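Local coordinates for phosphatidylethanolamine-binding protein (Plasmodium vivax, PDB 2GZQ) that probably binds phosphatidylethanolamine or related phosphate-bearing ligands in a small pocket at one end of a central beta sheet, at residues L55-T60 against V127-K132; D76-L81 against S145-E150; S105-K110 against K118-L123; T135-I140 against W194-R199. One frame throughout, in Å; residues are numbered along the deposited sequence.

In the fold
All four contacts reach the same central sheet, in two pairs well apart, contacts 2 and 4 on opposite sides of the chain's centre. Contacts 1 and 4 have centres about 9 Å apart; they meet through Ile-131 O and Arg-199 NE and, in the conformer described, by packing on Met-197. Contacts 2 and 3, about 9 Å between centres, join where the bulge at Gly-106 and Ile-107 pairs with Tyr-79. Strand 138-148 bridges the pairs, serving contact 4 near its start and contact 2 at its end, with centres about 28 Å apart. His-138 of contact 4 belongs to the Gly-X-His-Arg motif, which in relatives lines the ligand pocket; contacts 2 and 3 lie at the far end.

Contact 1. Residues L55-T60 against V127-K132; sequences LDLAGT and VGPSIK
Leu-57 and Thr-60 meet Gly-128, Pro-129 and Ile-131 without a single direct hydrogen bond between the two segments, so the contact illustrates how two parts of a chain can be joined by van der Waals packing and one C-H...O contact. The apolar part belongs to the fork of Leu-57. Its CD2 branch slides past the proline ring in the opposite sense, CD2 coming within 3.6 Å of Pro-129 CB, while its CD1 branch reaches 3.9 Å from Ile-131 CB. The isoleucine tip crosses the fork at a slant, with Ile-131 CD1 4.0 Å from Leu-57 CD2. A first torsion of -104° lies away from a staggered value and swings this fork across to the other loop.

Polar atoms take part more softly. Thr-60 OG1 lies 3.5 Å from Pro-129 CD, and Gly-128 CA offers a C-H to Thr-60 O at 3.5 Å. The hydroxyl itself is spent within its own loop: OG1 donates to Leu-57 O over 2.7 Å, on a lone pair in the carbonyl plane, and Thr-60 N binds the same oxygen at 3.3 Å.

In the conformer described, Met-197 of strand 188-198 packs against Leu-57, Thr-60, Pro-129 and Ile-131. The doubly gripped Leu-57 carbonyl closes a type II beta turn from Leu-57 to Thr-60, whose third residue, Gly-59, has the positive phi (85°) expected there.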
loop_
_atom_site.group_PDB
_atom_site.type_symbol
_atom_site.label_atom_id
_atom_site.label_comp_id
_atom_site.label_asym_id
_atom_site.label_seq_id
_atom_site.Cartn_x
_atom_site.Cartn_y
_atom_site.Cartn_z
ATOM N N LEU A 55 -8.666 -12.252 4.795
ATOM C CA LEU A 55 -7.614 -13.136 4.325
ATOM C C LEU A 55 -6.892 -13.712 5.523
ATOM O O LEU A 55 -6.634 -13.027 6.508
ATOM C CB LEU A 55 -6.608 -12.395 3.444
ATOM C CG LEU A 55 -7.008 -12.136 1.999
ATOM C CD1 LEU A 55 -5.811 -11.613 1.214
ATOM C CD2 LEU A 55 -7.547 -13.399 1.373
ATOM N N ASP A 56 -6.564 -14.996 5.424
ATOM C CA ASP A 56 -5.725 -15.659 6.403
ATOM C C ASP A 56 -4.311 -15.101 6.301
ATOM O O ASP A 56 -3.803 -14.848 5.208
ATOM C CB ASP A 56 -5.712 -17.181 6.171
ATOM C CG ASP A 56 -6.992 -17.854 6.622
ATOM O OD1 ASP A 56 -7.889 -17.160 7.148
ATOM O OD2 ASP A 56 -7.100 -19.080 6.442
ATOM N N LEU A 57 -3.682 -14.943 7.456
ATOM C CA LEU A 57 -2.292 -14.537 7.551
ATOM C C LEU A 57 -1.374 -15.518 6.851
ATOM O O LEU A 57 -0.376 -15.146 6.249
ATOM C CB LEU A 57 -1.883 -14.481 9.010
ATOM C CG LEU A 57 -1.779 -13.116 9.635
ATOM C CD1 LEU A 57 -1.324 -13.289 11.073
ATOM C CD2 LEU A 57 -0.828 -12.243 8.831
ATOM N N ALA A 58 -1.687 -16.800 6.956
ATOM C CA ALA A 58 -0.884 -17.789 6.280
ATOM C C ALA A 58 -0.811 -17.469 4.787
ATOM O O ALA A 58 -1.804 -17.083 4.166
ATOM C CB ALA A 58 -1.459 -19.180 6.499
ATOM N N GLY A 59 0.377 -17.615 4.205
ATOM C CA GLY A 59 0.567 -17.430 2.787
ATOM C C GLY A 59 0.795 -15.982 2.364
ATOM O O GLY A 59 0.717 -15.688 1.180
ATOM N N THR A 60 1.044 -15.066 3.313
ATOM C CA THR A 60 1.334 -13.659 3.022
ATOM C C THR A 60 2.786 -13.261 3.268
ATOM O O THR A 60 3.120 -12.081 3.295
ATOM C CB THR A 60 0.429 -12.742 3.841
ATOM O OG1 THR A 60 0.689 -12.916 5.232
ATOM C CG2 THR A 60 -1.001 -13.035 3.534
ATOM N N VAL A 127 7.903 -6.945 3.358
ATOM C CA VAL A 127 7.896 -7.820 4.522
ATOM C C VAL A 127 6.448 -8.054 4.873
ATOM O O VAL A 127 5.632 -7.119 4.867
ATOM C CB VAL A 127 8.663 -7.216 5.704
ATOM C CG1 VAL A 127 10.115 -6.974 5.338
ATOM C CG2 VAL A 127 8.004 -5.933 6.192
ATOM N N GLY A 128 6.099 -9.296 5.139
ATOM C CA GLY A 128 4.685 -9.639 5.329
ATOM C C GLY A 128 4.085 -9.094 6.613
ATOM O O GLY A 128 4.813 -8.649 7.502
ATOM N N PRO A 129 2.745 -9.117 6.720
ATOM C CA PRO A 129 2.006 -8.629 7.879
ATOM C C PRO A 129 2.541 -9.072 9.192
ATOM O O PRO A 129 2.944 -10.215 9.372
ATOM C CB PRO A 129 0.587 -9.138 7.644
ATOM C CG PRO A 129 0.471 -9.198 6.165
ATOM C CD PRO A 129 1.834 -9.626 5.682
ATOM N N SER A 130 2.497 -8.137 10.120
ATOM C CA SER A 130 3.056 -8.317 11.436
ATOM C C SER A 130 1.921 -8.261 12.437
ATOM O O SER A 130 1.585 -7.186 12.943
ATOM C CB SER A 130 4.055 -7.203 11.705
ATOM O OG SER A 130 4.621 -7.322 12.998
ATOM N N ILE A 131 1.302 -9.408 12.692
ATOM C CA ILE A 131 0.072 -9.412 13.471
ATOM C C ILE A 131 0.136 -10.438 14.596
ATOM O O ILE A 131 0.187 -11.641 14.348
ATOM C CB ILE A 131 -1.165 -9.713 12.570
ATOM C CG1 ILE A 131 -1.275 -8.682 11.448
ATOM C CG2 ILE A 131 -2.439 -9.745 13.428
ATOM C CD1 ILE A 131 -2.386 -8.966 10.466
ATOM N N LYS A 132 0.110 -9.968 15.837
ATOM C CA LYS A 132 0.020 -10.849 16.996
ATOM C C LYS A 132 -1.410 -11.288 17.239
ATOM O O LYS A 132 -2.364 -10.569 16.941
ATOM C CB LYS A 132 0.556 -10.165 18.254
ATOM C CG LYS A 132 2.013 -9.750 18.183
ATOM C CD LYS A 132 2.889 -10.841 17.578
ATOM C CE LYS A 132 3.665 -10.330 16.371
ATOM N NZ LYS A 132 4.167 -11.436 15.504
#

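Contact 2. Residues D76-L81 against S145-E150; sequences DYCYIL and SLVKEE
Cys-78 and Val-147 exchange two backbone hydrogen bonds, N to O in each direction at 2.9 Å, and Ile-80 and Ser-145 exchange two more in the same manner; these are the hydrogen-bonded pairs of an antiparallel arrangement. A fifth bond holds the end of the pairing: Glu-149 N donates to Asp-76 O at 2.9 Å, nearly straight at 171°, although it approaches 38° above the carbonyl plane. At the other end a water donates to Ile-80 O over 3.0 Å and lies 2.8 Å from Ser-145 OG, so that a serine side chain is stitched to the backbone across the strands.

Packing divides between the two faces. On one, Tyr-79 and Leu-146 lie side by side and point the same way, Tyr-79 CE2 being 3.6 Å from Leu-146 CD2; the phenol oxygen continues to Glu-71 O. On the other, Ile-80 CG2 rests 3.8 Å from Ser-145 CB and 4.1 Å from Val-147 CG1. Placing Val-147 CG1 between its backbone N and carbonyl carbon, chi1 61°, turns that methyl toward the Ile-80 and Cys-78 side. Near the strand end the aliphatic stem of Lys-148, extended beyond CG, runs alongside the Tyr-77 ring, CG being 3.6 Å from Tyr-77 CE1.

Chemically, the contact is backbone-governed: main-chain bonds hold the two strands together in this register, while the side chains grade from buried apolar packing to the more exposed end, where Glu-149 makes a salt bridge with Lys-152.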
loop_
_atom_site.group_PDB
_atom_site.type_symbol
_atom_site.label_atom_id
_atom_site.label_comp_id
_atom_site.label_asym_id
_atom_site.label_seq_id
_atom_site.Cartn_x
_atom_site.Cartn_y
_atom_site.Cartn_z
ATOM N N ASP A 76 5.074 9.794 -19.028
ATOM C CA ASP A 76 6.040 10.446 -18.145
ATOM C C ASP A 76 5.705 10.422 -16.666
ATOM O O ASP A 76 6.381 11.067 -15.853
ATOM C CB ASP A 76 6.372 11.852 -18.627
ATOM C CG ASP A 76 6.971 11.864 -20.017
ATOM O OD1 ASP A 76 7.800 10.982 -20.342
ATOM O OD2 ASP A 76 6.602 12.759 -20.787
ATOM N N TYR A 77 4.691 9.636 -16.319
ATOM C CA TYR A 77 4.382 9.304 -14.939
ATOM C C TYR A 77 4.530 7.810 -14.722
ATOM O O TYR A 77 4.514 7.014 -15.661
ATOM C CB TYR A 77 2.956 9.775 -14.561
ATOM C CG TYR A 77 2.900 11.265 -14.350
ATOM C CD1 TYR A 77 3.017 11.792 -13.075
ATOM C CD2 TYR A 77 2.831 12.134 -15.427
ATOM C CE1 TYR A 77 3.009 13.135 -12.864
ATOM C CE2 TYR A 77 2.825 13.504 -15.227
ATOM C CZ TYR A 77 2.925 13.997 -13.938
ATOM O OH TYR A 77 2.946 15.371 -13.772
ATOM N N CYS A 78 4.659 7.440 -13.459
ATOM C CA CYS A 78 4.633 6.034 -13.121
ATOM C C CYS A 78 3.843 5.850 -11.831
ATOM O O CYS A 78 3.502 6.817 -11.137
ATOM C CB CYS A 78 6.047 5.472 -13.026
ATOM S SG CYS A 78 7.055 6.351 -11.859
ATOM N N TYR A 79 3.497 4.611 -11.538
ATOM C CA TYR A 79 2.892 4.317 -10.254
ATOM C C TYR A 79 3.936 4.097 -9.186
ATOM O O TYR A 79 5.004 3.535 -9.417
ATOM C CB TYR A 79 2.003 3.071 -10.315
ATOM C CG TYR A 79 0.788 3.167 -11.231
ATOM C CD1 TYR A 79 0.508 2.163 -12.118
ATOM C CD2 TYR A 79 -0.061 4.254 -11.190
ATOM C CE1 TYR A 79 -0.596 2.221 -12.953
ATOM C CE2 TYR A 79 -1.166 4.331 -12.031
ATOM C CZ TYR A 79 -1.433 3.302 -12.897
ATOM O OH TYR A 79 -2.541 3.436 -13.711
ATOM N N ILE A 80 3.543 4.506 -7.997
ATOM C CA ILE A 80 4.211 4.135 -6.752
ATOM C C ILE A 80 3.170 3.469 -5.861
ATOM O O ILE A 80 2.045 3.963 -5.721
ATOM C CB ILE A 80 4.903 5.365 -6.080
ATOM C CG1 ILE A 80 5.620 4.940 -4.809
ATOM C CG2 ILE A 80 3.931 6.509 -5.882
ATOM C CD1 ILE A 80 6.550 6.020 -4.246
ATOM N N LEU A 81 3.539 2.329 -5.290
ATOM C CA LEU A 81 2.621 1.484 -4.534
ATOM C C LEU A 81 3.179 1.292 -3.137
ATOM O O LEU A 81 4.341 0.916 -2.971
ATOM C CB LEU A 81 2.511 0.137 -5.248
ATOM C CG LEU A 81 1.619 -0.907 -4.593
ATOM C CD1 LEU A 81 0.198 -0.471 -4.378
ATOM C CD2 LEU A 81 1.624 -2.181 -5.410
ATOM N N SER A 145 -0.403 5.499 -6.275
ATOM C CA SER A 145 -0.306 6.920 -6.580
ATOM C C SER A 145 0.526 7.114 -7.839
ATOM O O SER A 145 1.255 6.229 -8.266
ATOM C CB SER A 145 0.344 7.681 -5.412
ATOM O OG SER A 145 -0.360 7.490 -4.219
ATOM N N LEU A 146 0.425 8.291 -8.430
ATOM C CA LEU A 146 1.258 8.720 -9.547
ATOM C C LEU A 146 2.401 9.594 -9.060
ATOM O O LEU A 146 2.211 10.505 -8.246
ATOM C CB LEU A 146 0.438 9.575 -10.523
ATOM C CG LEU A 146 -0.598 8.777 -11.329
ATOM C CD1 LEU A 146 -1.348 9.799 -12.182
ATOM C CD2 LEU A 146 0.012 7.690 -12.172
ATOM N N VAL A 147 3.570 9.321 -9.598
ATOM C CA VAL A 147 4.769 10.103 -9.407
ATOM C C VAL A 147 5.383 10.389 -10.771
ATOM O O VAL A 147 5.335 9.560 -11.675
ATOM C CB VAL A 147 5.765 9.364 -8.447
ATOM C CG1 VAL A 147 6.195 8.027 -8.994
ATOM C CG2 VAL A 147 6.984 10.199 -8.147
ATOM N N LYS A 148 5.947 11.572 -10.934
ATOM C CA LYS A 148 6.702 11.871 -12.151
ATOM C C LYS A 148 7.824 10.871 -12.316
ATOM O O LYS A 148 8.502 10.535 -11.367
ATOM C CB LYS A 148 7.304 13.271 -12.102
ATOM C CG LYS A 148 6.309 14.361 -12.219
ATOM C CD LYS A 148 7.017 15.711 -12.340
ATOM C CE LYS A 148 6.046 16.845 -12.523
ATOM N NZ LYS A 148 6.758 18.148 -12.472
ATOM N N GLU A 149 8.055 10.429 -13.545
ATOM C CA GLU A 149 9.148 9.501 -13.826
ATOM C C GLU A 149 10.460 10.036 -13.247
ATOM O O GLU A 149 11.242 9.298 -12.642
ATOM C CB GLU A 149 9.293 9.245 -15.323
ATOM C CG GLU A 149 10.570 8.502 -15.695
ATOM C CD GLU A 149 10.461 7.004 -15.482
ATOM O OE1 GLU A 149 9.320 6.498 -15.427
ATOM O OE2 GLU A 149 11.519 6.337 -15.383
ATOM N N GLU A 150 10.712 11.324 -13.432
ATOM C CA GLU A 150 12.000 11.892 -13.002
ATOM C C GLU A 150 12.167 11.870 -11.479
ATOM O O GLU A 150 13.294 12.031 -10.994
ATOM C CB GLU A 150 12.164 13.320 -13.512
ATOM C CG GLU A 150 11.178 14.305 -12.905
ATOM C CD GLU A 150 11.077 15.606 -13.688
ATOM O OE1 GLU A 150 10.662 15.570 -14.867
ATOM O OE2 GLU A 150 11.403 16.667 -13.116
HETATM O O HOH W 1 1.119 5.323 -3.235
#

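Contact 3. Residues S105-K110 against K118-L123; sequences SGIKSK and KNCITL
Ser-105 and Ile-121 form the one regular beta pair here, an antiparallel hydrogen-bonded pair. Ile-121 N donates to Ser-105 O over a short 2.7 Å, almost perfectly straight at 176°, and Ser-105 N returns a bond to Ile-121 O at 2.9 Å. Cys-120 CA adds a C-H contact to the same Ser-105 O at 3.3 Å, so this carbonyl is met by two neighbouring residues.

Beyond that pair the direct bonding gives way to water. One molecule accepts from Lys-108 N at 2.9 Å and donates to Asn-119 OD1 at 3.0 Å, linking the two segments beyond the ends of the strands. Asn-119 CB sits 3.3 Å from Gly-106 O, and the Asn-119 and Lys-108 side chains cross at about a right angle, OD1 of the asparagine 3.9 Å from Lys-108 CG. The lysine chain, bent at its second and third torsions, then carries NZ off to Tyr-77 O.

Apolar contact is slight: Ser-105 CB touches Leu-123 CD1 at 4.0 Å, and in one of its two conformers the Cys-120 sulfur lies against Ile-107.

Gly-106, with a phi of 113°, and Ile-107 together face Tyr-79, which makes a G1 beta bulge. In the sheet, strand 99-107 lies between strand 77-85 and the outermost strand 121-124, while Leu-112 of strand 111-113 packs on Ile-107 and Cys-120.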
loop_
_atom_site.group_PDB
_atom_site.type_symbol
_atom_site.label_atom_id
_atom_site.label_comp_id
_atom_site.label_asym_id
_atom_site.label_seq_id
_atom_site.Cartn_x
_atom_site.Cartn_y
_atom_site.Cartn_z
ATOM N N SER A 105 8.358 1.892 -6.552
ATOM C CA SER A 105 8.116 3.067 -7.362
ATOM C C SER A 105 8.639 2.878 -8.772
ATOM O O SER A 105 9.662 2.225 -8.972
ATOM C CB SER A 105 8.811 4.228 -6.662
ATOM O OG SER A 105 8.628 5.466 -7.328
ATOM N N GLY A 106 7.958 3.392 -9.774
ATOM C CA GLY A 106 8.451 3.300 -11.145
ATOM C C GLY A 106 7.642 2.439 -12.086
ATOM O O GLY A 106 8.037 2.257 -13.248
ATOM N N ILE A 107 6.529 1.906 -11.599
ATOM C CA ILE A 107 5.696 0.959 -12.368
ATOM C C ILE A 107 5.105 1.654 -13.595
ATOM O O ILE A 107 4.528 2.723 -13.506
ATOM C CB ILE A 107 4.525 0.393 -11.506
ATOM C CG1 ILE A 107 5.041 -0.289 -10.219
ATOM C CG2 ILE A 107 3.658 -0.528 -12.311
ATOM C CD1 ILE A 107 4.072 -0.285 -9.054
ATOM N N LYS A 108 5.290 1.054 -14.752
ATOM C CA LYS A 108 4.812 1.567 -16.035
ATOM C C LYS A 108 3.767 0.642 -16.686
ATOM O O LYS A 108 3.039 1.073 -17.578
ATOM C CB LYS A 108 5.974 1.734 -17.030
ATOM C CG LYS A 108 6.987 2.770 -16.650
ATOM C CD LYS A 108 6.377 4.162 -16.572
ATOM C CE LYS A 108 5.953 4.679 -17.934
ATOM N NZ LYS A 108 5.293 6.029 -17.956
ATOM N N SER A 109 3.731 -0.616 -16.247
ATOM C CA SER A 109 3.003 -1.704 -16.926
ATOM C C SER A 109 1.670 -1.976 -16.235
ATOM O O SER A 109 1.573 -1.807 -15.021
ATOM C CB SER A 109 3.816 -2.999 -16.833
ATOM O OG SER A 109 3.074 -4.110 -17.329
ATOM N N LYS A 110 0.669 -2.473 -16.959
ATOM C CA LYS A 110 -0.578 -2.872 -16.319
ATOM C C LYS A 110 -0.434 -4.101 -15.448
ATOM O O LYS A 110 -1.374 -4.480 -14.786
ATOM C CB LYS A 110 -1.658 -3.166 -17.347
ATOM C CG LYS A 110 -2.280 -1.943 -17.933
ATOM C CD LYS A 110 -3.120 -2.313 -19.107
ATOM C CE LYS A 110 -4.459 -2.840 -18.679
ATOM N NZ LYS A 110 -5.398 -2.869 -19.834
ATOM N N LYS A 118 11.979 -4.125 -14.709
ATOM C CA LYS A 118 13.142 -3.310 -15.049
ATOM C C LYS A 118 12.988 -1.854 -14.667
ATOM O O LYS A 118 13.999 -1.166 -14.491
ATOM C CB LYS A 118 13.452 -3.425 -16.539
ATOM C CG LYS A 118 12.369 -2.902 -17.448
ATOM C CD LYS A 118 12.708 -3.102 -18.903
ATOM C CE LYS A 118 11.722 -2.357 -19.785
ATOM N NZ LYS A 118 11.982 -2.568 -21.229
ATOM N N ASN A 119 11.748 -1.373 -14.576
ATOM C CA ASN A 119 11.455 0.034 -14.305
ATOM C C ASN A 119 11.400 0.392 -12.842
ATOM O O ASN A 119 11.384 1.576 -12.502
ATOM C CB ASN A 119 10.116 0.404 -14.955
ATOM C CG ASN A 119 10.105 0.178 -16.454
ATOM O OD1 ASN A 119 9.198 -0.465 -16.984
ATOM N ND2 ASN A 119 11.103 0.699 -17.129
ATOM N N CYS A 120 11.280 -0.625 -12.002
ATOM C CA CYS A 120 10.891 -0.391 -10.625
ATOM C C CYS A 120 12.073 -0.195 -9.692
ATOM O O CYS A 120 13.099 -0.849 -9.804
ATOM C CB CYS A 120 10.019 -1.535 -10.148
ATOM S SG CYS A 120 8.431 -1.605 -11.002
ATOM N N ILE A 121 11.910 0.710 -8.755
ATOM C CA ILE A 121 12.836 0.913 -7.658
ATOM C C ILE A 121 12.118 0.428 -6.418
ATOM O O ILE A 121 11.046 0.952 -6.058
ATOM C CB ILE A 121 13.196 2.397 -7.524
ATOM C CG1 ILE A 121 13.771 2.942 -8.817
ATOM C CG2 ILE A 121 14.183 2.575 -6.373
ATOM C CD1 ILE A 121 14.170 4.399 -8.768
ATOM N N THR A 122 12.691 -0.536 -5.728
ATOM C CA THR A 122 12.152 -1.010 -4.477
ATOM C C THR A 122 12.688 -0.176 -3.312
ATOM O O THR A 122 13.830 -0.333 -2.884
ATOM C CB THR A 122 12.407 -2.511 -4.291
ATOM O OG1 THR A 122 11.700 -3.222 -5.322
ATOM C CG2 THR A 122 11.928 -3.002 -2.956
ATOM N N LEU A 123 11.889 0.772 -2.869
ATOM C CA LEU A 123 12.309 1.699 -1.833
ATOM C C LEU A 123 12.273 1.035 -0.455
ATOM O O LEU A 123 13.095 1.287 0.396
ATOM C CB LEU A 123 11.401 2.927 -1.843
ATOM C CG LEU A 123 11.452 3.776 -3.101
ATOM C CD1 LEU A 123 10.326 4.835 -3.054
ATOM C CD2 LEU A 123 12.782 4.430 -3.267
HETATM O O HOH W 2 6.785 -1.302 -15.500
#

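Contact 4. Residues T135-I140 against W194-R199; sequences TGLHRI and WCQMRR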
loop_
_atom_site.group_PDB
_atom_site.type_symbol
_atom_site.label_atom_id
_atom_site.label_comp_id
_atom_site.label_asym_id
_atom_site.label_seq_id
_atom_site.Cartn_x
_atom_site.Cartn_y
_atom_site.Cartn_z
ATOM N N THR A 135 -5.093 -8.977 18.537
ATOM C CA THR A 135 -4.910 -7.572 18.146
ATOM C C THR A 135 -5.932 -7.089 17.135
ATOM O O THR A 135 -5.714 -6.082 16.459
ATOM C CB THR A 135 -3.507 -7.321 17.604
ATOM O OG1 THR A 135 -3.271 -8.107 16.417
ATOM C CG2 THR A 135 -2.480 -7.663 18.670
ATOM N N GLY A 136 -7.062 -7.783 17.043
ATOM C CA GLY A 136 -8.175 -7.330 16.218
ATOM C C GLY A 136 -7.937 -7.596 14.736
ATOM O O GLY A 136 -6.994 -8.282 14.345
ATOM N N LEU A 137 -8.821 -7.074 13.897
ATOM C CA LEU A 137 -8.685 -7.160 12.459
ATOM C C LEU A 137 -7.877 -5.961 11.974
ATOM O O LEU A 137 -8.159 -4.801 12.319
ATOM C CB LEU A 137 -10.060 -7.166 11.808
ATOM C CG LEU A 137 -10.854 -8.439 12.019
ATOM C CD1 LEU A 137 -12.343 -8.158 11.815
ATOM C CD2 LEU A 137 -10.377 -9.501 11.057
ATOM N N HIS A 138 -6.880 -6.224 11.171
ATOM C CA HIS A 138 -6.015 -5.205 10.591
ATOM C C HIS A 138 -6.410 -4.953 9.157
ATOM O O HIS A 138 -6.504 -5.907 8.370
ATOM C CB HIS A 138 -4.573 -5.670 10.634
ATOM C CG HIS A 138 -4.018 -5.878 12.005
ATOM N ND1 HIS A 138 -2.818 -5.334 12.402
ATOM C CD2 HIS A 138 -4.465 -6.608 13.055
ATOM C CE1 HIS A 138 -2.560 -5.698 13.647
ATOM N NE2 HIS A 138 -3.555 -6.458 14.073
ATOM N N ARG A 139 -6.624 -3.696 8.813
ATOM C CA ARG A 139 -6.978 -3.302 7.450
ATOM C C ARG A 139 -5.711 -3.129 6.621
ATOM O O ARG A 139 -5.255 -2.012 6.402
ATOM C CB ARG A 139 -7.808 -2.014 7.509
ATOM C CG ARG A 139 -9.137 -2.217 8.253
ATOM C CD ARG A 139 -9.799 -0.912 8.634
ATOM N NE ARG A 139 -9.025 -0.233 9.663
ATOM C CZ ARG A 139 -9.286 0.986 10.114
ATOM N NH1 ARG A 139 -10.319 1.693 9.643
ATOM N NH2 ARG A 139 -8.512 1.508 11.039
ATOM N N ILE A 140 -5.157 -4.240 6.165
ATOM C CA ILE A 140 -3.938 -4.239 5.370
ATOM C C ILE A 140 -4.281 -3.614 4.010
ATOM O O ILE A 140 -5.157 -4.097 3.298
ATOM C CB ILE A 140 -3.395 -5.662 5.246
ATOM C CG1 ILE A 140 -3.094 -6.278 6.617
ATOM C CG2 ILE A 140 -2.184 -5.680 4.327
ATOM C CD1 ILE A 140 -2.144 -5.545 7.451
ATOM N N TRP A 194 -7.827 -3.145 -0.167
ATOM C CA TRP A 194 -7.471 -3.565 1.187
ATOM C C TRP A 194 -8.160 -4.872 1.494
ATOM O O TRP A 194 -9.099 -5.279 0.801
ATOM C CB TRP A 194 -7.845 -2.477 2.240
ATOM C CG TRP A 194 -9.287 -2.501 2.685
ATOM C CD1 TRP A 194 -9.730 -2.921 3.889
ATOM C CD2 TRP A 194 -10.443 -2.079 1.949
ATOM N NE1 TRP A 194 -11.106 -2.798 3.962
ATOM C CE2 TRP A 194 -11.567 -2.269 2.788
ATOM C CE3 TRP A 194 -10.639 -1.559 0.674
ATOM C CZ2 TRP A 194 -12.882 -1.981 2.366
ATOM C CZ3 TRP A 194 -11.954 -1.255 0.255
ATOM C CH2 TRP A 194 -13.049 -1.479 1.101
ATOM N N CYS A 195 -7.689 -5.503 2.573
ATOM C CA CYS A 195 -8.333 -6.678 3.142
ATOM C C CYS A 195 -8.288 -6.550 4.642
ATOM O O CYS A 195 -7.678 -5.620 5.167
ATOM C CB CYS A 195 -7.607 -7.953 2.660
ATOM S SG CYS A 195 -5.897 -8.113 3.203
ATOM N N GLN A 196 -8.965 -7.472 5.330
ATOM C CA GLN A 196 -8.885 -7.569 6.777
ATOM C C GLN A 196 -8.145 -8.842 7.167
ATOM O O GLN A 196 -8.427 -9.916 6.636
ATOM C CB GLN A 196 -10.288 -7.595 7.357
ATOM C CG GLN A 196 -11.147 -6.341 7.165
ATOM C CD GLN A 196 -12.572 -6.577 7.660
ATOM O OE1 GLN A 196 -12.860 -6.370 8.826
ATOM N NE2 GLN A 196 -13.460 -7.018 6.772
HETATM N N MSE A 197 -7.195 -8.740 8.086
HETATM C CA MSE A 197 -6.413 -9.899 8.505
HETATM C C MSE A 197 -6.348 -9.943 10.015
HETATM O O MSE A 197 -6.208 -8.914 10.667
HETATM C CB MSE A 197 -4.984 -9.816 7.982
HETATM C CG MSE A 197 -4.827 -10.098 6.512
HETATM SE SE MSE A 197 -2.954 -10.073 5.953
HETATM C CE MSE A 197 -2.516 -11.864 6.293
ATOM N N ARG A 198 -6.444 -11.147 10.577
ATOM C CA ARG A 198 -6.178 -11.357 11.989
ATOM C C ARG A 198 -5.360 -12.627 12.160
ATOM O O ARG A 198 -5.279 -13.430 11.229
ATOM C CB ARG A 198 -7.483 -11.432 12.791
ATOM C CG ARG A 198 -8.436 -12.539 12.357
ATOM C CD ARG A 198 -9.715 -12.584 13.228
ATOM N NE ARG A 198 -9.468 -12.885 14.632
ATOM C CZ ARG A 198 -9.462 -14.115 15.140
ATOM N NH1 ARG A 198 -9.663 -15.163 14.348
ATOM N NH2 ARG A 198 -9.245 -14.299 16.428
ATOM N N ARG A 199 -4.694 -12.758 13.296
ATOM C CA ARG A 199 -4.058 -14.024 13.604
ATOM C C ARG A 199 -5.005 -14.952 14.347
ATOM O O ARG A 199 -5.546 -14.614 15.402
ATOM C CB ARG A 199 -2.742 -13.836 14.347
ATOM C CG ARG A 199 -1.987 -15.161 14.539
ATOM C CD ARG A 199 -0.677 -14.968 15.243
ATOM N NE ARG A 199 0.293 -14.261 14.420
ATOM C CZ ARG A 199 1.185 -14.847 13.629
ATOM N NH1 ARG A 199 1.230 -16.167 13.533
ATOM N NH2 ARG A 199 2.030 -14.110 12.925
HETATM O O HOH W 3 -5.305 -10.253 15.380
#
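His-138 and Met-197 pair across the two strands, and the next residue, Arg-139, is the centre of an inverse gamma turn within a strand that pairs with 194-198. Ile-140 N makes a weak 3.1 Å bond back to His-138 O, an oxygen that also accepts from Met-197 N at 2.9 Å, with a bent N-H angle of 151°. The reverse bond, His-138 N to Met-197 O, is straighter at 173° and 2.8 Å long. Beyond the turn, Cys-195 N donates to Ile-140 O over 3.0 Å in the carbonyl plane.

Side chains follow the two faces. Leu-137 spreads over its neighbours obliquely: CD1 comes to 3.5 Å from Gln-196 OE1, and CD2 to 3.8 Å from Arg-198 CD. The amide nitrogen of Gln-196 is engaged by Gly-52 O. Trp-194 lies beside the Arg-139 stem, whose guanidinium reaches a salt bridge with Asp-87. On the other face Ile-140 crosses Met-197, a selenomethionine modelled in two conformers, and Ile-140 CB touches Cys-195 SG. A water donates to Gly-136 O at 2.8 Å and is weakly bound by Arg-199 N.

His-138 is fixed from both ring nitrogens. NE2 donates to Thr-135 OG1 at 2.9 Å, only 14° out of the ring plane, and ND1 is bonded to Asp-85 OD1. Such a clamp fixes the imidazole's rotation in a Gly-X-His-Arg motif that lines the ligand pocket in related proteins; Thr-135, tied in turn to Lys-132 O, would be a second-shell residue if His-138 lines the pocket as in those relatives.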